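Side-chain contacts in RNA-dependent RNA polymerase (Farallon virus, PDB 6DX5), which probably synthesises viral RNA as a whole replicase, this chain being its ovarian tumour (OTU) domain, a deubiquitinating cysteine protease: residues 40-45 and 136-141; 147-152 and 167-172; 61-64 and 69-72; 2-7 and 160-165. All blocks are in the same frame, centred on the assembly; numbering follows the deposited sequence.

Contact 1: 40-45 and 136-141; sequences RAFAYL and LNVTIV
Phe42, on helix 37-47, reaches across to Leu136, Val138 and Ile140, and its ring carries the whole contact. This is helix-on-sheet packing in the core of the viral OTU domain: the helix lies against the mixed sheet near the point where the chain leaves helix 126-136 and enters strand 140-145.

The interactions across the interface are apolar. With CG anti to the backbone N (chi1 -175°), the ring of Phe42 extends from its helix toward the other segment and meets Leu136 through CE2 and CZ, Val138 through CZ and Ile140 through CD1 and CE1. Leu136 approaches from the opposite direction and sets CD1 obliquely to the ring, 3.6 Å from Phe42 CE2. Val138 also comes from the opposite direction, its CG2 at the ring edge near the plane. Ile140 instead crosses the phenylalanine at about a right angle and brings both CG1 and CD1 to the CD1-CE1 side, CD1 again oblique to the ring. Phe46 meets the ring with nearly parallel planes, and Val56 packs on the Phe42 side chain.

Backbone hydrogen bonds shape the second segment. Helix 126-136 ends in a Schellman motif, with Asn137 in the C-prime position at positive phi; Val138 N bonds to Ala133 O and Asn137 N to Ser134 O. After this reversal, Val138 and Ile140 both point toward the phenylalanine while Thr139 between them points away, its OG1 bonded to the backbone N of Asp160. Of the apolar approaches, Val138 CG2 stands farthest, 4.1 Å from Phe42 CZ, and Ile140 CD1 comes nearest, 3.5 Å from Phe42 CE1.

Contact 2: 147-152 and 167-172; sequences TDMKVL and NIVRCG
Met149 and Val169 cross at about a right angle, the methionine meeting the valine through its terminal methyl alone: Met149 CE lies 4.1 Å from Val169 CG2. The methionine's first bond does not aim at strand 166-171; bends at chi2 (-74°) and chi3 (-67°) bring its end nearer. Val169 points toward the methionine's segment, with CG2 anti to its backbone N. The second pair works the other way round. Here Cys171 provides the reaching group, its SG lying 4.1 Å from Thr147 CA and almost as near to Thr147 CG2, a loose van der Waals approach to backbone and methyl together.

Residues 167-171 are a strand of the central mixed sheet of the OTU domain, in which strand 140-145 lies between strands 151-157 and 166-171. Residues 147-152 are mostly the turn that joins the first two of these, and the side chains of Thr147 and Met149 reach across to the third. An Asx turn shapes it, Asp148 OD1 accepting from Lys150 N at 3.2 Å with an N-H...O angle of 157°, and Met149 takes positive phi. Ile22 packs on Met149, and Val145 on Val169. At the outer end Thr147 packs on Asp148 of the second subunit.

Contact 3: 61-64 and 69-72; sequences LGYA and SECH
Cys71 drives its sulfur into the angle between Ala64 and Tyr63 on helix 53-66, and this is the tight, inward part of the contact. Its SG lies 3.8 Å from Ala64 CA and 4.0 Å from Ala64 CB, resting against the helix backbone itself. The same sulfur is 3.9 Å from Tyr63 CE1. Measured to the ring centroid it is 5.0 Å away and 69° off the normal, an oblique sulfur-aromatic contact. The thiol gets there because its CB points at the helix and SG stands anti to the carbonyl carbon (chi1 -61°). Ala64 and Cys71 are both buried, and Tyr113 of helix 103-117 also packs on the alanine.

The contact closes the connection between the consecutive helices 53-66 and 72-86 of the OTU domain. Helix 53-66 gives way to a short 3-10 segment that includes Ser69 and Glu70; Cys71, the centre of an inverse gamma turn, then occupies the N-cap position of helix 72-86. The turn thus directs the sulfur back onto the helix just left.

On the more open side fewer atoms meet. Tyr63, with CG anti to its backbone N, brings its phenol oxygen past Glu70; Tyr63 OH lies 3.5 Å from Glu70 CB, a van der Waals contact with the aliphatic part of the glutamate. Met131 and Ala135 pack on the tyrosine, and His67 stacks on its ring. The end of Glu70 turns away from the helix, bent at chi2, and its carboxylate plane stands 88° from the ring. Its OE2 makes a weak hydrogen bond to Tyr80 OH of the second subunit.

Contact 4: 2-7 and 160-165; sequences EDINWQ and DSVPRA
Val162 sets its CG2 methyl against both Ile4 and Trp6: Val162 CG2 is 3.8 Å from Ile4 CD1 and also 3.8 Å from Trp6 CZ2. Both neighbours cross the valine at about a right angle. The methyl meets the indole at its edge, in the ring plane. Ile4 also lends its own CG2 to the indole, 3.7 Å above the plane and offset toward the rim, so the two residues of the N-terminal segment pack on one another as well as on Val162. With CG1 anti to the carbonyl carbon (chi1 -56°) and the chain extended at chi2 (151°), CD1 of the isoleucine reaches Val162.

A water bridges the polar parts of the same meeting. It lies in the indole plane and accepts from two donors, 3.3 Å from Trp6 NE1 and 3.1 Å from Val162 N. Lys156 adds a cation-pi contact to the tryptophan.

Val162 begins a 3-10 turn, held by bonds from Arg164 N to Ser161 O and from Ala165 N to Val162 O, while Asn167 ND2 bonds to Val162 O. The contact packs the N-terminal segment, just before the edge strand 7-10, against the connection between strands 151-157 and 166-171. In that connection Pro163, Arg164 and Ala165, with Phe166, line a pocket occupied by dithiothreitol.

In the fold
From the N terminus, residues 2-7 open contact 4, which closes only at 160-165, so its loop encloses most of the domain, with contacts 1 and 3 nested inside. Residues 40-45 open contact 1; within its loop, contact 3 closes a short turn between helices 53-66 and 72-86 before 136-141 closes contact 1. Contact 2 starts at 147-152, after contact 1 is complete, and ends at 167-172, crossing contact 4. Contacts 1, 2 and 4 touch one another along strands 140-145 and 166-171 and the 160-165 connection, with a probable hydrogen bond between Val141 O and Ile168 N. Contact 3 stands apart in the helical region, its centre about 26 Å from that of contact 2.

Contact 1: 40-45 and 136-141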
loop_
_atom_site.group_PDB
_atom_site.type_symbol
_atom_site.label_atom_id
_atom_site.label_comp_id
_atom_site.label_asym_id
_atom_site.label_seq_id
_atom_site.Cartn_x
_atom_site.Cartn_y
_atom_site.Cartn_z
ATOM N N ARG A 40 9.510 -0.086 18.108
ATOM C CA ARG A 40 9.212 -0.315 19.534
ATOM C C ARG A 40 8.071 -1.310 19.720
ATOM O O ARG A 40 8.107 -2.168 20.628
ATOM C CB ARG A 40 8.829 0.995 20.225
ATOM C CG ARG A 40 9.999 1.964 20.373
ATOM C CD ARG A 40 9.524 3.332 20.949
ATOM N NE ARG A 40 10.698 4.127 21.272
ATOM C CZ ARG A 40 11.333 4.013 22.429
ATOM N NH1 ARG A 40 10.847 3.188 23.375
ATOM N NH2 ARG A 40 12.429 4.717 22.654
ATOM N N ALA A 41 7.030 -1.182 18.896
ATOM C CA ALA A 41 5.931 -2.143 18.950
ATOM C C ALA A 41 6.441 -3.546 18.642
ATOM O O ALA A 41 6.210 -4.494 19.405
ATOM C CB ALA A 41 4.823 -1.722 17.964
ATOM N N PHE A 42 7.226 -3.690 17.582
ATOM C CA PHE A 42 7.690 -5.041 17.279
ATOM C C PHE A 42 8.661 -5.506 18.360
ATOM O O PHE A 42 8.555 -6.633 18.854
ATOM C CB PHE A 42 8.308 -5.111 15.853
ATOM C CG PHE A 42 8.679 -6.501 15.450
ATOM C CD1 PHE A 42 7.716 -7.389 14.995
ATOM C CD2 PHE A 42 9.979 -6.946 15.594
ATOM C CE1 PHE A 42 8.060 -8.702 14.649
ATOM C CE2 PHE A 42 10.345 -8.267 15.265
ATOM C CZ PHE A 42 9.377 -9.143 14.783
ATOM N N ALA A 43 9.563 -4.637 18.815
ATOM C CA ALA A 43 10.474 -5.086 19.862
ATOM C C ALA A 43 9.700 -5.517 21.124
ATOM O O ALA A 43 10.075 -6.480 21.813
ATOM C CB ALA A 43 11.489 -3.972 20.168
ATOM N N TYR A 44 8.604 -4.838 21.439
ATOM C CA TYR A 44 7.852 -5.242 22.618
ATOM C C TYR A 44 7.316 -6.662 22.469
ATOM O O TYR A 44 7.423 -7.473 23.402
ATOM C CB TYR A 44 6.713 -4.269 22.901
ATOM C CG TYR A 44 5.941 -4.745 24.103
ATOM C CD1 TYR A 44 6.359 -4.435 25.398
ATOM C CD2 TYR A 44 4.806 -5.517 23.948
ATOM C CE1 TYR A 44 5.649 -4.887 26.523
ATOM C CE2 TYR A 44 4.076 -5.963 25.068
ATOM C CZ TYR A 44 4.505 -5.648 26.339
ATOM O OH TYR A 44 3.751 -6.084 27.419
ATOM N N LEU A 45 6.745 -7.000 21.294
ATOM C CA LEU A 45 6.195 -8.347 21.123
ATOM C C LEU A 45 7.297 -9.378 21.003
ATOM O O LEU A 45 7.188 -10.476 21.552
ATOM C CB LEU A 45 5.324 -8.438 19.875
ATOM C CG LEU A 45 4.112 -7.523 19.927
ATOM C CD1 LEU A 45 3.307 -7.568 18.625
ATOM C CD2 LEU A 45 3.275 -7.963 21.125
ATOM N N LEU A 136 13.417 -12.547 10.017
ATOM C CA LEU A 136 13.278 -13.392 11.208
ATOM C C LEU A 136 12.402 -14.605 10.959
ATOM O O LEU A 136 12.208 -15.389 11.877
ATOM C CB LEU A 136 12.704 -12.598 12.388
ATOM C CG LEU A 136 13.515 -11.357 12.713
ATOM C CD1 LEU A 136 12.724 -10.379 13.589
ATOM C CD2 LEU A 136 14.816 -11.806 13.402
ATOM N N ASN A 137 11.867 -14.778 9.741
ATOM C CA ASN A 137 10.948 -15.886 9.420
ATOM C C ASN A 137 9.700 -15.885 10.315
ATOM O O ASN A 137 9.338 -16.906 10.891
ATOM C CB ASN A 137 11.669 -17.242 9.512
ATOM C CG ASN A 137 10.840 -18.357 8.940
ATOM O OD1 ASN A 137 9.968 -18.119 8.076
ATOM N ND2 ASN A 137 11.091 -19.580 9.393
ATOM N N VAL A 138 9.062 -14.722 10.468
ATOM C CA VAL A 138 7.860 -14.600 11.286
ATOM C C VAL A 138 6.798 -13.921 10.450
ATOM O O VAL A 138 7.067 -13.414 9.356
ATOM C CB VAL A 138 8.056 -13.804 12.591
ATOM C CG1 VAL A 138 9.027 -14.490 13.481
ATOM C CG2 VAL A 138 8.472 -12.322 12.316
ATOM N N THR A 139 5.576 -13.924 10.990
ATOM C CA THR A 139 4.451 -13.226 10.410
ATOM C C THR A 139 4.138 -11.975 11.225
ATOM O O THR A 139 3.997 -12.035 12.463
ATOM C CB THR A 139 3.258 -14.164 10.342
ATOM O OG1 THR A 139 3.633 -15.254 9.497
ATOM C CG2 THR A 139 2.039 -13.468 9.731
ATOM N N ILE A 140 4.012 -10.847 10.537
ATOM C CA ILE A 140 3.630 -9.595 11.184
ATOM C C ILE A 140 2.307 -9.161 10.576
ATOM O O ILE A 140 2.176 -9.124 9.339
ATOM C CB ILE A 140 4.710 -8.508 11.017
ATOM C CG1 ILE A 140 5.976 -8.987 11.632
ATOM C CG2 ILE A 140 4.303 -7.170 11.740
ATOM C CD1 ILE A 140 7.221 -8.106 11.273
ATOM N N VAL A 141 1.332 -8.848 11.437
ATOM C CA VAL A 141 0.024 -8.383 11.005
ATOM C C VAL A 141 -0.110 -6.921 11.389
ATOM O O VAL A 141 0.150 -6.566 12.535
ATOM C CB VAL A 141 -1.095 -9.215 11.644
ATOM C CG1 VAL A 141 -2.394 -8.778 11.127
ATOM C CG2 VAL A 141 -0.848 -10.714 11.368
#

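Contact 2: 147-152 and 167-172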
loop_
_atom_site.group_PDB
_atom_site.type_symbol
_atom_site.label_atom_id
_atom_site.label_comp_id
_atom_site.label_asym_id
_atom_site.label_seq_id
_atom_site.Cartn_x
_atom_site.Cartn_y
_atom_site.Cartn_z
ATOM N N THR A 147 -10.092 5.938 14.974
ATOM C CA THR A 147 -9.706 6.413 16.292
ATOM C C THR A 147 -10.480 5.736 17.419
ATOM O O THR A 147 -10.030 5.810 18.564
ATOM C CB THR A 147 -9.865 7.936 16.349
ATOM O OG1 THR A 147 -11.217 8.270 16.005
ATOM C CG2 THR A 147 -8.901 8.594 15.304
ATOM N N ASP A 148 -11.594 5.060 17.118
ATOM C CA ASP A 148 -12.314 4.205 18.055
ATOM C C ASP A 148 -11.929 2.713 17.943
ATOM O O ASP A 148 -12.695 1.847 18.393
ATOM C CB ASP A 148 -13.816 4.385 17.853
ATOM C CG ASP A 148 -14.277 4.014 16.437
ATOM O OD1 ASP A 148 -13.643 3.155 15.793
ATOM O OD2 ASP A 148 -15.306 4.549 15.963
ATOM N N MET A 149 -10.795 2.395 17.323
ATOM C CA MET A 149 -10.204 1.052 17.268
ATOM C C MET A 149 -11.016 0.042 16.440
ATOM O O MET A 149 -10.780 -1.157 16.539
ATOM C CB MET A 149 -9.947 0.503 18.683
ATOM C CG MET A 149 -8.825 1.222 19.439
ATOM S SD MET A 149 -7.100 0.845 18.888
ATOM C CE MET A 149 -6.897 -0.854 19.345
ATOM N N LYS A 150 -11.955 0.496 15.601
ATOM C CA LYS A 150 -12.585 -0.351 14.580
ATOM C C LYS A 150 -11.663 -0.477 13.382
ATOM O O LYS A 150 -11.089 0.527 12.922
ATOM C CB LYS A 150 -13.923 0.233 14.084
ATOM C CG LYS A 150 -15.039 0.477 15.076
ATOM C CD LYS A 150 -15.168 -0.584 16.125
ATOM C CE LYS A 150 -14.462 -0.160 17.350
ATOM N NZ LYS A 150 -14.094 -1.175 18.328
ATOM N N VAL A 151 -11.547 -1.704 12.860
ATOM C CA VAL A 151 -10.586 -2.003 11.807
ATOM C C VAL A 151 -11.037 -1.388 10.488
ATOM O O VAL A 151 -12.207 -1.515 10.089
ATOM C CB VAL A 151 -10.404 -3.520 11.661
ATOM C CG1 VAL A 151 -9.434 -3.829 10.505
ATOM C CG2 VAL A 151 -9.857 -4.102 12.927
ATOM N N LEU A 152 -10.110 -0.717 9.794
ATOM C CA LEU A 152 -10.390 -0.266 8.428
ATOM C C LEU A 152 -9.932 -1.321 7.420
ATOM O O LEU A 152 -10.678 -1.670 6.510
ATOM C CB LEU A 152 -9.689 1.071 8.136
ATOM C CG LEU A 152 -10.000 2.301 8.991
ATOM C CD1 LEU A 152 -8.833 3.312 9.038
ATOM C CD2 LEU A 152 -11.190 2.937 8.385
ATOM N N ASN A 167 1.150 -9.112 16.137
ATOM C CA ASN A 167 0.045 -8.264 15.693
ATOM C C ASN A 167 0.344 -6.838 16.137
ATOM O O ASN A 167 0.627 -6.588 17.330
ATOM C CB ASN A 167 -1.298 -8.730 16.295
ATOM C CG ASN A 167 -1.817 -9.995 15.657
ATOM O OD1 ASN A 167 -2.456 -9.960 14.592
ATOM N ND2 ASN A 167 -1.511 -11.136 16.277
ATOM N N ILE A 168 0.245 -5.898 15.208
ATOM C CA ILE A 168 0.549 -4.508 15.509
ATOM C C ILE A 168 -0.627 -3.685 15.040
ATOM O O ILE A 168 -1.222 -4.001 14.008
ATOM C CB ILE A 168 1.869 -4.124 14.826
ATOM C CG1 ILE A 168 2.996 -4.970 15.462
ATOM C CG2 ILE A 168 2.125 -2.616 14.862
ATOM C CD1 ILE A 168 4.335 -4.547 15.102
ATOM N N VAL A 169 -1.033 -2.681 15.833
ATOM C CA VAL A 169 -2.134 -1.815 15.432
ATOM C C VAL A 169 -1.528 -0.501 14.976
ATOM O O VAL A 169 -0.530 -0.039 15.534
ATOM C CB VAL A 169 -3.139 -1.597 16.580
ATOM C CG1 VAL A 169 -2.451 -0.961 17.801
ATOM C CG2 VAL A 169 -4.295 -0.710 16.152
ATOM N N ARG A 170 -2.134 0.112 13.972
ATOM C CA ARG A 170 -1.642 1.361 13.420
ATOM C C ARG A 170 -2.798 2.338 13.378
ATOM O O ARG A 170 -3.820 2.066 12.723
ATOM C CB ARG A 170 -1.095 1.179 12.004
ATOM C CG ARG A 170 -0.560 2.499 11.435
ATOM C CD ARG A 170 -0.227 2.412 9.968
ATOM N NE ARG A 170 0.666 3.517 9.624
ATOM C CZ ARG A 170 1.362 3.620 8.487
ATOM N NH1 ARG A 170 1.250 2.676 7.537
ATOM N NH2 ARG A 170 2.163 4.664 8.310
ATOM N N CYS A 171 -2.628 3.494 14.027
ATOM C CA CYS A 171 -3.659 4.536 14.031
ATOM C C CYS A 171 -3.023 5.804 13.477
ATOM O O CYS A 171 -2.190 6.418 14.152
ATOM C CB CYS A 171 -4.222 4.750 15.441
ATOM S SG CYS A 171 -5.750 5.838 15.386
ATOM N N GLY A 172 -3.350 6.151 12.229
ATOM C CA GLY A 172 -2.595 7.158 11.488
ATOM C C GLY A 172 -1.096 6.851 11.378
ATOM O O GLY A 172 -0.645 5.843 10.792
#

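Contact 3: 61-64 and 69-72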
loop_
_atom_site.group_PDB
_atom_site.type_symbol
_atom_site.label_atom_id
_atom_site.label_comp_id
_atom_site.label_asym_id
_atom_site.label_seq_id
_atom_site.Cartn_x
_atom_site.Cartn_y
_atom_site.Cartn_z
ATOM N N LEU A 61 17.503 -3.121 8.688
ATOM C CA LEU A 61 18.422 -2.499 7.736
ATOM C C LEU A 61 19.531 -3.470 7.311
ATOM O O LEU A 61 19.982 -3.444 6.147
ATOM C CB LEU A 61 19.035 -1.240 8.331
ATOM C CG LEU A 61 18.254 0.081 8.241
ATOM C CD1 LEU A 61 16.792 -0.098 8.536
ATOM C CD2 LEU A 61 18.850 1.096 9.216
ATOM N N GLY A 62 20.015 -4.315 8.224
ATOM C CA GLY A 62 21.040 -5.278 7.814
ATOM C C GLY A 62 20.474 -6.267 6.807
ATOM O O GLY A 62 21.127 -6.621 5.828
ATOM N N TYR A 63 19.226 -6.700 7.034
ATOM C CA TYR A 63 18.530 -7.522 6.062
ATOM C C TYR A 63 18.453 -6.826 4.705
ATOM O O TYR A 63 18.653 -7.469 3.654
ATOM C CB TYR A 63 17.117 -7.885 6.583
ATOM C CG TYR A 63 16.325 -8.672 5.568
ATOM C CD1 TYR A 63 15.460 -8.014 4.667
ATOM C CD2 TYR A 63 16.511 -10.039 5.440
ATOM C CE1 TYR A 63 14.769 -8.721 3.678
ATOM C CE2 TYR A 63 15.829 -10.762 4.448
ATOM C CZ TYR A 63 14.945 -10.082 3.582
ATOM O OH TYR A 63 14.267 -10.791 2.593
ATOM N N ALA A 64 18.103 -5.531 4.695
ATOM C CA ALA A 64 17.998 -4.835 3.413
ATOM C C ALA A 64 19.343 -4.774 2.669
ATOM O O ALA A 64 19.377 -4.920 1.445
ATOM C CB ALA A 64 17.449 -3.438 3.628
ATOM N N SER A 69 16.930 -7.016 -3.118
ATOM C CA SER A 69 15.958 -7.302 -4.162
ATOM C C SER A 69 14.684 -7.942 -3.618
ATOM O O SER A 69 13.719 -8.064 -4.376
ATOM C CB SER A 69 16.588 -8.181 -5.257
ATOM O OG SER A 69 16.781 -9.489 -4.773
ATOM N N GLU A 70 14.645 -8.340 -2.342
ATOM C CA GLU A 70 13.436 -8.875 -1.723
ATOM C C GLU A 70 12.693 -7.815 -0.922
ATOM O O GLU A 70 11.607 -8.095 -0.400
ATOM C CB GLU A 70 13.773 -10.086 -0.825
ATOM C CG GLU A 70 14.549 -11.188 -1.544
ATOM C CD GLU A 70 13.868 -11.595 -2.857
ATOM O OE1 GLU A 70 14.528 -11.473 -3.940
ATOM O OE2 GLU A 70 12.662 -11.989 -2.814
ATOM N N CYS A 71 13.239 -6.600 -0.842
ATOM C CA CYS A 71 12.616 -5.502 -0.103
ATOM C C CYS A 71 11.664 -4.775 -1.038
ATOM O O CYS A 71 11.894 -3.625 -1.438
ATOM C CB CYS A 71 13.672 -4.562 0.457
ATOM S SG CYS A 71 14.719 -5.472 1.569
ATOM N N HIS A 72 10.558 -5.471 -1.367
ATOM C CA HIS A 72 9.712 -5.022 -2.465
ATOM C C HIS A 72 9.125 -3.649 -2.200
ATOM O O HIS A 72 9.114 -2.804 -3.097
ATOM C CB HIS A 72 8.628 -6.050 -2.734
ATOM C CG HIS A 72 9.193 -7.344 -3.189
ATOM N ND1 HIS A 72 9.631 -7.542 -4.485
ATOM C CD2 HIS A 72 9.479 -8.478 -2.512
ATOM C CE1 HIS A 72 10.120 -8.764 -4.598
ATOM N NE2 HIS A 72 10.034 -9.356 -3.415
#

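Contact 4: 2-7 and 160-165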
loop_
_atom_site.group_PDB
_atom_site.type_symbol
_atom_site.label_atom_id
_atom_site.label_comp_id
_atom_site.label_asym_id
_atom_site.label_seq_id
_atom_site.Cartn_x
_atom_site.Cartn_y
_atom_site.Cartn_z
ATOM N N GLU A 2 -13.405 -15.833 13.464
ATOM C CA GLU A 2 -12.114 -16.476 13.719
ATOM C C GLU A 2 -11.290 -16.715 12.440
ATOM O O GLU A 2 -10.120 -16.316 12.373
ATOM C CB GLU A 2 -12.321 -17.811 14.454
ATOM C CG GLU A 2 -11.069 -18.709 14.547
ATOM C CD GLU A 2 -11.092 -19.893 13.566
ATOM O OE1 GLU A 2 -12.071 -20.681 13.588
ATOM O OE2 GLU A 2 -10.124 -20.035 12.777
ATOM N N ASP A 3 -11.898 -17.374 11.443
ATOM C CA ASP A 3 -11.212 -17.755 10.205
ATOM C C ASP A 3 -11.306 -16.619 9.190
ATOM O O ASP A 3 -12.399 -16.270 8.728
ATOM C CB ASP A 3 -11.800 -19.041 9.616
ATOM C CG ASP A 3 -10.966 -20.287 9.944
ATOM O OD1 ASP A 3 -10.066 -20.206 10.818
ATOM O OD2 ASP A 3 -11.219 -21.344 9.317
ATOM N N ILE A 4 -10.156 -16.056 8.852
ATOM C CA ILE A 4 -10.033 -14.925 7.942
ATOM C C ILE A 4 -9.514 -15.428 6.602
ATOM O O ILE A 4 -8.601 -16.264 6.560
ATOM C CB ILE A 4 -9.075 -13.869 8.530
ATOM C CG1 ILE A 4 -9.544 -13.428 9.926
ATOM C CG2 ILE A 4 -8.833 -12.727 7.542
ATOM C CD1 ILE A 4 -8.394 -12.988 10.809
ATOM N N ASN A 5 -10.073 -14.919 5.505
ATOM C CA ASN A 5 -9.587 -15.301 4.190
ATOM C C ASN A 5 -8.649 -14.206 3.680
ATOM O O ASN A 5 -9.043 -13.052 3.488
ATOM C CB ASN A 5 -10.735 -15.615 3.225
ATOM C CG ASN A 5 -11.181 -14.428 2.417
ATOM O OD1 ASN A 5 -10.697 -14.203 1.300
ATOM N ND2 ASN A 5 -12.111 -13.658 2.965
ATOM N N TRP A 6 -7.394 -14.578 3.519
ATOM C CA TRP A 6 -6.326 -13.685 3.131
ATOM C C TRP A 6 -6.164 -13.728 1.620
ATOM O O TRP A 6 -6.167 -14.813 1.029
ATOM C CB TRP A 6 -5.039 -14.123 3.832
ATOM C CG TRP A 6 -5.086 -13.939 5.316
ATOM C CD1 TRP A 6 -5.261 -14.911 6.287
ATOM C CD2 TRP A 6 -4.966 -12.696 6.008
ATOM N NE1 TRP A 6 -5.261 -14.336 7.543
ATOM C CE2 TRP A 6 -5.078 -12.981 7.408
ATOM C CE3 TRP A 6 -4.757 -11.374 5.590
ATOM C CZ2 TRP A 6 -5.003 -11.985 8.383
ATOM C CZ3 TRP A 6 -4.716 -10.378 6.552
ATOM C CH2 TRP A 6 -4.848 -10.687 7.945
ATOM N N GLN A 7 -6.054 -12.556 0.995
ATOM C CA GLN A 7 -5.812 -12.436 -0.438
ATOM C C GLN A 7 -4.354 -12.075 -0.657
ATOM O O GLN A 7 -3.851 -11.138 -0.019
ATOM C CB GLN A 7 -6.706 -11.368 -1.074
ATOM C CG GLN A 7 -8.202 -11.656 -0.952
ATOM C CD GLN A 7 -8.626 -12.902 -1.735
ATOM O OE1 GLN A 7 -8.608 -12.923 -2.979
ATOM N NE2 GLN A 7 -8.996 -13.959 -1.000
ATOM N N ASP A 160 1.722 -17.247 8.462
ATOM C CA ASP A 160 1.075 -17.791 9.655
ATOM C C ASP A 160 -0.284 -17.137 9.892
ATOM O O ASP A 160 -0.601 -16.069 9.353
ATOM C CB ASP A 160 1.937 -17.585 10.902
ATOM C CG ASP A 160 3.164 -18.477 10.928
ATOM O OD1 ASP A 160 3.008 -19.715 10.751
ATOM O OD2 ASP A 160 4.283 -17.926 11.135
ATOM N N SER A 161 -1.077 -17.780 10.742
ATOM C CA SER A 161 -2.368 -17.254 11.118
ATOM C C SER A 161 -2.197 -16.186 12.187
ATOM O O SER A 161 -1.139 -16.076 12.838
ATOM C CB SER A 161 -3.265 -18.360 11.661
ATOM O OG SER A 161 -2.566 -18.978 12.710
ATOM N N VAL A 162 -3.270 -15.392 12.356
ATOM C CA VAL A 162 -3.261 -14.310 13.340
ATOM C C VAL A 162 -2.775 -14.766 14.707
ATOM O O VAL A 162 -1.918 -14.082 15.290
ATOM C CB VAL A 162 -4.640 -13.627 13.386
ATOM C CG1 VAL A 162 -4.744 -12.756 14.610
ATOM C CG2 VAL A 162 -4.839 -12.829 12.081
ATOM N N PRO A 163 -3.276 -15.864 15.288
ATOM C CA PRO A 163 -2.829 -16.215 16.653
ATOM C C PRO A 163 -1.362 -16.659 16.717
ATOM O O PRO A 163 -0.760 -16.641 17.806
ATOM C CB PRO A 163 -3.805 -17.329 17.077
ATOM C CG PRO A 163 -4.406 -17.826 15.829
ATOM C CD PRO A 163 -4.426 -16.683 14.861
ATOM N N ARG A 164 -0.746 -16.986 15.578
ATOM C CA ARG A 164 0.651 -17.370 15.529
ATOM C C ARG A 164 1.536 -16.240 14.981
ATOM O O ARG A 164 2.683 -16.472 14.602
ATOM C CB ARG A 164 0.775 -18.640 14.697
ATOM C CG ARG A 164 0.268 -19.890 15.412
ATOM C CD ARG A 164 1.457 -20.644 16.029
ATOM N NE ARG A 164 2.347 -21.222 15.006
ATOM C CZ ARG A 164 3.658 -21.428 15.165
ATOM N NH1 ARG A 164 4.254 -21.091 16.309
ATOM N NH2 ARG A 164 4.376 -21.955 14.172
ATOM N N ALA A 165 1.019 -15.018 14.926
ATOM C CA ALA A 165 1.709 -13.892 14.327
ATOM C C ALA A 165 1.975 -12.804 15.373
ATOM O O ALA A 165 1.461 -12.834 16.491
ATOM C CB ALA A 165 0.878 -13.327 13.174
HETATM O O HOH W 1 -5.613 -15.898 10.386
#